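Local coordinates for receptor-like protein kinase ANXUR1 (Arabidopsis thaliana, PDB 6FIG), which probably acts as a membrane receptor kinase of plant reproduction, phosphorylating serine and threonine residues and sensing outside signals through a malectin-like ectodomain, at residues L76-P82 with L104-A110; K124-A129 with N184-R190. All coordinates share one frame; numbering follows the deposited sequence.

Interaction 1 of 2, residues L76-P82 with L104-A110. With NAG (2-acetamido-2-deoxy-beta-D-glucopyranose), chain C.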
loop_
_atom_site.group_PDB
_atom_site.type_symbol
_atom_site.label_atom_id
_atom_site.label_comp_id
_atom_site.label_asym_id
_atom_site.label_seq_id
_atom_site.Cartn_x
_atom_site.Cartn_y
_atom_site.Cartn_z
ATOM N N LEU A 76 -0.123 1.251 -16.021
ATOM C CA LEU A 76 1.039 0.524 -16.512
ATOM C C LEU A 76 2.155 1.515 -16.604
ATOM O O LEU A 76 2.002 2.562 -17.271
ATOM C CB LEU A 76 0.765 -0.096 -17.875
ATOM C CG LEU A 76 1.970 -0.656 -18.633
ATOM C CD1 LEU A 76 2.543 -1.880 -17.923
ATOM C CD2 LEU A 76 1.583 -1.043 -20.053
ATOM N N ARG A 77 3.286 1.229 -15.972
ATOM C CA ARG A 77 4.468 2.037 -16.114
ATOM C C ARG A 77 5.610 1.244 -16.713
ATOM O O ARG A 77 5.825 0.096 -16.328
ATOM C CB ARG A 77 4.954 2.573 -14.776
ATOM C CG ARG A 77 3.983 3.537 -14.144
ATOM C CD ARG A 77 4.456 4.006 -12.801
ATOM N NE ARG A 77 3.429 4.844 -12.199
ATOM C CZ ARG A 77 3.079 4.836 -10.918
ATOM N NH1 ARG A 77 3.651 4.036 -10.034
ATOM N NH2 ARG A 77 2.096 5.631 -10.514
ATOM N N LEU A 78 6.334 1.889 -17.604
ATOM C CA LEU A 78 7.506 1.318 -18.254
ATOM C C LEU A 78 8.687 2.231 -17.946
ATOM O O LEU A 78 8.633 3.440 -18.217
ATOM C CB LEU A 78 7.290 1.232 -19.760
ATOM C CG LEU A 78 6.045 0.451 -20.192
ATOM C CD1 LEU A 78 5.902 0.493 -21.684
ATOM C CD2 LEU A 78 6.081 -0.997 -19.715
ATOM N N TYR A 79 9.740 1.656 -17.365
ATOM C CA TYR A 79 10.938 2.390 -16.939
ATOM C C TYR A 79 12.080 2.087 -17.898
ATOM O O TYR A 79 12.380 0.910 -18.146
ATOM C CB TYR A 79 11.367 1.965 -15.528
ATOM C CG TYR A 79 10.410 2.353 -14.410
ATOM C CD1 TYR A 79 9.151 1.774 -14.289
ATOM C CD2 TYR A 79 10.784 3.306 -13.460
ATOM C CE1 TYR A 79 8.277 2.145 -13.272
ATOM C CE2 TYR A 79 9.928 3.674 -12.423
ATOM C CZ TYR A 79 8.682 3.088 -12.328
ATOM O OH TYR A 79 7.859 3.479 -11.288
ATOM N N PHE A 80 12.727 3.135 -18.389
ATOM C CA PHE A 80 13.837 3.006 -19.317
ATOM C C PHE A 80 15.038 3.835 -18.878
ATOM O O PHE A 80 14.896 5.001 -18.505
ATOM C CB PHE A 80 13.405 3.491 -20.690
ATOM C CG PHE A 80 12.240 2.748 -21.267
ATOM C CD1 PHE A 80 12.399 1.479 -21.777
ATOM C CD2 PHE A 80 10.963 3.331 -21.299
ATOM C CE1 PHE A 80 11.315 0.802 -22.323
ATOM C CE2 PHE A 80 9.888 2.656 -21.843
ATOM C CZ PHE A 80 10.062 1.393 -22.362
ATOM N N TYR A 81 16.214 3.222 -18.941
ATOM C CA TYR A 81 17.487 3.891 -18.664
ATOM C C TYR A 81 18.436 3.575 -19.834
ATOM O O TYR A 81 19.092 2.540 -19.812
ATOM C CB TYR A 81 18.062 3.385 -17.341
ATOM C CG TYR A 81 19.415 3.965 -17.009
ATOM C CD1 TYR A 81 19.583 5.337 -16.885
ATOM C CD2 TYR A 81 20.524 3.145 -16.810
ATOM C CE1 TYR A 81 20.828 5.882 -16.585
ATOM C CE2 TYR A 81 21.774 3.680 -16.503
ATOM C CZ TYR A 81 21.916 5.050 -16.390
ATOM O OH TYR A 81 23.170 5.568 -16.091
ATOM N N PRO A 82 18.485 4.448 -20.864
ATOM C CA PRO A 82 19.384 4.155 -21.980
ATOM C C PRO A 82 20.842 4.187 -21.546
ATOM O O PRO A 82 21.281 5.135 -20.901
ATOM C CB PRO A 82 19.072 5.250 -23.010
ATOM C CG PRO A 82 18.333 6.306 -22.282
ATOM C CD PRO A 82 17.683 5.664 -21.098
ATOM N N LEU A 104 1.438 1.344 -27.393
ATOM C CA LEU A 104 1.941 2.358 -26.469
ATOM C C LEU A 104 3.093 3.120 -27.068
ATOM O O LEU A 104 3.149 4.362 -26.992
ATOM C CB LEU A 104 2.404 1.706 -25.153
ATOM C CG LEU A 104 1.370 0.787 -24.508
ATOM C CD1 LEU A 104 1.949 0.137 -23.272
ATOM C CD2 LEU A 104 0.067 1.495 -24.190
ATOM N N LEU A 105 4.046 2.375 -27.617
ATOM C CA LEU A 105 5.264 2.933 -28.163
ATOM C C LEU A 105 5.517 2.302 -29.513
ATOM O O LEU A 105 5.223 1.124 -29.707
ATOM C CB LEU A 105 6.423 2.642 -27.227
ATOM C CG LEU A 105 6.351 3.266 -25.850
ATOM C CD1 LEU A 105 7.405 2.634 -24.938
ATOM C CD2 LEU A 105 6.521 4.761 -25.938
ATOM N N SER A 106 6.068 3.065 -30.455
ATOM C CA SER A 106 6.294 2.593 -31.822
ATOM C C SER A 106 7.494 3.340 -32.370
ATOM O O SER A 106 7.547 4.574 -32.253
ATOM C CB SER A 106 5.071 2.828 -32.714
ATOM O OG SER A 106 5.287 2.382 -34.052
ATOM N N ASN A 107 8.470 2.614 -32.906
ATOM C CA ASN A 107 9.742 3.213 -33.332
ATOM C C ASN A 107 10.405 4.055 -32.232
ATOM O O ASN A 107 11.035 5.088 -32.494
ATOM C CB ASN A 107 9.510 4.075 -34.573
ATOM C CG ASN A 107 10.805 4.469 -35.252
ATOM O OD1 ASN A 107 11.660 3.629 -35.527
ATOM N ND2 ASN A 107 10.956 5.756 -35.511
ATOM N N PHE A 108 10.276 3.583 -31.005
ATOM C CA PHE A 108 10.665 4.329 -29.815
ATOM C C PHE A 108 12.160 4.271 -29.566
ATOM O O PHE A 108 12.732 3.182 -29.421
ATOM C CB PHE A 108 9.913 3.768 -28.620
ATOM C CG PHE A 108 10.417 4.244 -27.288
ATOM C CD1 PHE A 108 10.363 5.597 -26.957
ATOM C CD2 PHE A 108 10.912 3.332 -26.351
ATOM C CE1 PHE A 108 10.804 6.037 -25.728
ATOM C CE2 PHE A 108 11.374 3.772 -25.116
ATOM C CZ PHE A 108 11.303 5.136 -24.801
ATOM N N SER A 109 12.779 5.452 -29.503
ATOM C CA SER A 109 14.185 5.607 -29.159
ATOM C C SER A 109 14.264 6.240 -27.782
ATOM O O SER A 109 14.048 7.452 -27.626
ATOM C CB SER A 109 14.919 6.497 -30.161
ATOM O OG SER A 109 16.272 6.711 -29.753
ATOM N N ALA A 110 14.588 5.431 -26.786
ATOM C CA ALA A 110 14.829 5.935 -25.441
ATOM C C ALA A 110 16.006 6.923 -25.409
ATOM O O ALA A 110 15.953 7.949 -24.709
ATOM C CB ALA A 110 15.097 4.786 -24.492
HETATM C C1 NAG C . 12.125 6.319 -36.154
HETATM C C2 NAG C . 11.761 6.825 -37.542
HETATM C C3 NAG C . 12.913 7.613 -38.160
HETATM C C4 NAG C . 13.444 8.667 -37.194
HETATM C C5 NAG C . 13.806 8.020 -35.864
HETATM C C6 NAG C . 14.300 9.016 -34.816
HETATM C C7 NAG C . 10.194 5.305 -38.678
HETATM C C8 NAG C . 10.095 4.075 -39.530
HETATM N N2 NAG C . 11.438 5.677 -38.372
HETATM O O3 NAG C . 12.488 8.228 -39.379
HETATM O O4 NAG C . 14.614 9.255 -37.793
HETATM O O5 NAG C . 12.649 7.366 -35.340
HETATM O O6 NAG C . 13.260 9.940 -34.486
HETATM O O7 NAG C . 9.204 5.907 -38.323
#
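The contact lies in the apolar core of a malectin-like beta-sandwich, where Phe80 and Phe108 meet from facing sheets. The pair is T-shaped (edge-to-face). Phe108 CE2 stands over the centre of the Phe80 ring, 3.7 Å above its plane, and the two planes are inclined at 55°. Phe108 itself is held between two groups. Ala110 N sits over the centre of one face, and Leu105 CD1 lies over the rim of the opposite face. The same Leu105 methyl reaches Phe80 CZ at 3.9 Å, which ties the two rings together. Further along the strand, Leu78 CD1 meets Leu105 CD1 at 4.2 Å, the two side chains passing in opposite directions. A classic beta bulge sets Leu104 and Leu105 side by side opposite Val97, and both leucines turn toward 76-82. Leu104 CD1 is then pressed to 3.4 Å from Leu76 CD2, tighter than normal van der Waals contact. At the far end Pro82 CG rests 4.2 Å from Ala110 CB, where the helix 110-117 begins. No hydrogen bond crosses this interface. Between Leu105 and Phe108 the chain turns a corner, with Asn107 in a G1 bulge. Asn107, with CG anti to the backbone N (chi1 -167°), sends its amide out from the corner to the sugar. Asn107 ND2 is bonded covalently to C1 of an N-acetylglucosamine at 1.4 Å, and Tyr146 OH hydrogen-bonds to that sugar.

Interaction 2 of 2, residues K124-A129 with N184-R190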
loop_
_atom_site.group_PDB
_atom_site.type_symbol
_atom_site.label_atom_id
_atom_site.label_comp_id
_atom_site.label_asym_id
_atom_site.label_seq_id
_atom_site.Cartn_x
_atom_site.Cartn_y
_atom_site.Cartn_z
ATOM N N LYS A 124 7.331 5.975 -18.643
ATOM C CA LYS A 124 6.134 6.116 -19.441
ATOM C C LYS A 124 5.003 5.535 -18.616
ATOM O O LYS A 124 5.118 4.430 -18.110
ATOM C CB LYS A 124 6.243 5.359 -20.767
ATOM C CG LYS A 124 7.386 5.771 -21.676
ATOM C CD LYS A 124 7.157 7.098 -22.345
ATOM C CE LYS A 124 8.213 7.292 -23.428
ATOM N NZ LYS A 124 8.037 8.516 -24.227
ATOM N N GLU A 125 3.892 6.264 -18.460
ATOM C CA GLU A 125 2.789 5.799 -17.662
ATOM C C GLU A 125 1.511 5.867 -18.471
ATOM O O GLU A 125 1.229 6.917 -19.107
ATOM C CB GLU A 125 2.630 6.653 -16.402
ATOM C CG GLU A 125 1.476 6.232 -15.512
ATOM C CD GLU A 125 1.300 7.127 -14.312
ATOM O OE1 GLU A 125 0.504 8.061 -14.437
ATOM O OE2 GLU A 125 1.917 6.897 -13.249
ATOM N N TYR A 126 0.734 4.801 -18.402
ATOM C CA TYR A 126 -0.507 4.654 -19.134
ATOM C C TYR A 126 -1.606 4.229 -18.188
ATOM O O TYR A 126 -1.350 3.553 -17.200
ATOM C CB TYR A 126 -0.342 3.625 -20.251
ATOM C CG TYR A 126 0.814 3.926 -21.132
ATOM C CD1 TYR A 126 0.683 4.801 -22.226
ATOM C CD2 TYR A 126 2.067 3.382 -20.887
ATOM C CE1 TYR A 126 1.761 5.113 -23.021
ATOM C CE2 TYR A 126 3.150 3.686 -21.673
ATOM C CZ TYR A 126 3.002 4.555 -22.743
ATOM O OH TYR A 126 4.074 4.890 -23.512
ATOM N N SER A 127 -2.843 4.603 -18.507
ATOM C CA SER A 127 -4.013 4.114 -17.821
ATOM C C SER A 127 -4.852 3.358 -18.832
ATOM O O SER A 127 -5.386 3.949 -19.787
ATOM C CB SER A 127 -4.837 5.219 -17.166
ATOM O OG SER A 127 -5.990 4.664 -16.548
ATOM N N LEU A 128 -4.920 2.048 -18.633
ATOM C CA LEU A 128 -5.529 1.132 -19.591
ATOM C C LEU A 128 -6.950 0.805 -19.182
ATOM O O LEU A 128 -7.185 0.313 -18.065
ATOM C CB LEU A 128 -4.704 -0.149 -19.669
ATOM C CG LEU A 128 -3.232 0.053 -20.058
ATOM C CD1 LEU A 128 -2.509 -1.291 -20.061
ATOM C CD2 LEU A 128 -3.103 0.754 -21.410
ATOM N N ALA A 129 -7.903 1.048 -20.079
ATOM C CA ALA A 129 -9.292 0.695 -19.813
ATOM C C ALA A 129 -9.474 -0.809 -19.590
ATOM O O ALA A 129 -8.666 -1.617 -20.071
ATOM C CB ALA A 129 -10.199 1.167 -20.954
ATOM N N ASN A 184 -8.109 4.605 -23.291
ATOM C CA ASN A 184 -6.742 4.339 -22.861
ATOM C C ASN A 184 -6.011 5.650 -22.901
ATOM O O ASN A 184 -6.154 6.398 -23.887
ATOM C CB ASN A 184 -6.088 3.315 -23.782
ATOM C CG ASN A 184 -6.826 2.002 -23.766
ATOM O OD1 ASN A 184 -6.857 1.309 -22.726
ATOM N ND2 ASN A 184 -7.461 1.655 -24.889
ATOM N N LEU A 185 -5.289 5.978 -21.830
ATOM C CA LEU A 185 -4.680 7.287 -21.688
ATOM C C LEU A 185 -3.209 7.131 -21.422
ATOM O O LEU A 185 -2.788 6.137 -20.810
ATOM C CB LEU A 185 -5.299 8.059 -20.516
ATOM C CG LEU A 185 -6.815 8.220 -20.457
ATOM C CD1 LEU A 185 -7.218 8.782 -19.087
ATOM C CD2 LEU A 185 -7.281 9.155 -21.531
ATOM N N GLN A 186 -2.427 8.085 -21.876
ATOM C CA GLN A 186 -1.034 8.238 -21.443
ATOM C C GLN A 186 -0.945 9.461 -20.544
ATOM O O GLN A 186 -1.398 10.549 -20.920
ATOM C CB GLN A 186 -0.103 8.394 -22.630
ATOM C CG GLN A 186 1.358 8.596 -22.249
ATOM C CD GLN A 186 2.292 8.729 -23.419
ATOM O OE1 GLN A 186 1.892 8.664 -24.596
ATOM N NE2 GLN A 186 3.569 8.933 -23.107
ATOM N N SER A 187 -0.298 9.294 -19.396
ATOM C CA SER A 187 -0.004 10.405 -18.492
ATOM C C SER A 187 1.140 11.201 -19.039
ATOM O O SER A 187 2.240 10.693 -19.170
ATOM C CB SER A 187 0.356 9.883 -17.102
ATOM O OG SER A 187 -0.700 9.105 -16.600
ATOM N N MET A 188 0.888 12.450 -19.429
ATOM C CA MET A 188 1.932 13.258 -20.029
ATOM C C MET A 188 2.657 14.093 -18.990
ATOM O O MET A 188 3.865 14.216 -19.035
ATOM C CB MET A 188 1.359 14.167 -21.128
ATOM C CG MET A 188 0.521 13.450 -22.165
ATOM S SD MET A 188 1.457 12.216 -23.118
ATOM C CE MET A 188 2.562 13.225 -24.078
ATOM N N PHE A 189 1.885 14.746 -18.118
ATOM C CA PHE A 189 2.416 15.617 -17.062
ATOM C C PHE A 189 1.506 15.519 -15.862
ATOM O O PHE A 189 0.282 15.333 -15.998
ATOM C CB PHE A 189 2.476 17.086 -17.517
ATOM C CG PHE A 189 3.361 17.295 -18.697
ATOM C CD1 PHE A 189 4.726 17.419 -18.537
ATOM C CD2 PHE A 189 2.829 17.271 -19.985
ATOM C CE1 PHE A 189 5.546 17.535 -19.615
ATOM C CE2 PHE A 189 3.641 17.398 -21.081
ATOM C CZ PHE A 189 5.004 17.532 -20.907
ATOM N N ARG A 190 2.120 15.632 -14.693
ATOM C CA ARG A 190 1.400 15.566 -13.435
ATOM C C ARG A 190 2.095 16.471 -12.461
ATOM O O ARG A 190 3.243 16.206 -12.076
ATOM C CB ARG A 190 1.385 14.143 -12.869
ATOM C CG ARG A 190 0.680 14.040 -11.537
ATOM C CD ARG A 190 0.445 12.611 -11.108
ATOM N NE ARG A 190 -0.538 11.905 -11.918
ATOM C CZ ARG A 190 -0.301 10.863 -12.727
ATOM N NH1 ARG A 190 0.931 10.438 -12.956
ATOM N NH2 ARG A 190 -1.324 10.271 -13.313
HETATM O O HOH W 1 5.667 9.845 -24.738
HETATM O O HOH W 2 4.060 8.841 -19.954
HETATM O O HOH W 3 3.493 6.629 -25.591
HETATM O O HOH W 4 -7.212 -1.329 -22.417
#
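Glu125 reaches from strand 122-128 to Ser187 and Arg190 of strand 185-192, an antiparallel neighbour. Strand 185-192 pairs with 122-128 along one edge and with 363-372 along the other, and so links early and late strands of the malectin-like ectodomain. Glu125 CB lies 4.0 Å from Ser187 CB. With CG anti to the backbone N (chi1 179°), the chain runs out extended, and CG passes beside Ser187 OG. At the tip OE1 takes three hydrogen bonds. Ser187 OG donates to the anti lone pair of Glu125 OE1 at 2.7 Å. Arg190 NH1 meets Glu125 OE1 from the syn side at 2.8 Å, somewhat out of the carboxylate plane, and completes a salt bridge. Arg190 NH2 lies nearly on the C-O axis of Glu125 OE1, at 3.1 Å. The guanidinium thus grips one oxygen end-on, with its plane turned 48° from the carboxylate. Glu125 OE2 turns to Arg77 NE, and Arg190 NE pairs with Glu368. This charge network probably keeps the buried carboxylate ionised.

Tyr126 and Gln186 form a non-hydrogen-bonded pair on the other face. They run side by side, pointing the same way, and Gln186 CG meets Tyr126 CE1 at 3.6 Å. Gln186 NE2 donates to two waters. One also takes a bond from Lys124 NZ, and the other links Glu125 N and Ser187 O. Gln186 OE1 binds Lys371 NZ. In the backbone, Ser127 and Leu185 exchange a pair of N-H to O bonds. Where the ladder ends, Asn184 OD1 accepts from Ala129 N at 2.9 Å, and a water donates to both Asn184 OD1 and Ala129 O.

Overall arrangement
Both interactions are buried, and they share a sheet in which strands 73-80 and 122-128 are neighbours. Interaction 1 packs one face of that sheet against strand 102-108 almost wholly through apolar side chains, with no hydrogen bond. Its sugar-bearing asparagine marks where it nears the surface. Interaction 2 lies closer to the centre of the chain and extends the sheet edge to edge, so it uses backbone bonds, charges and waters. Arg77 points away from the leucine core, toward the charges of interaction 2. On the other face, Tyr126 OH packs on Leu105 CD2 at 3.4 Å, so Tyr126 pairs in the ladder with its backbone while its side chain borders the apolar core.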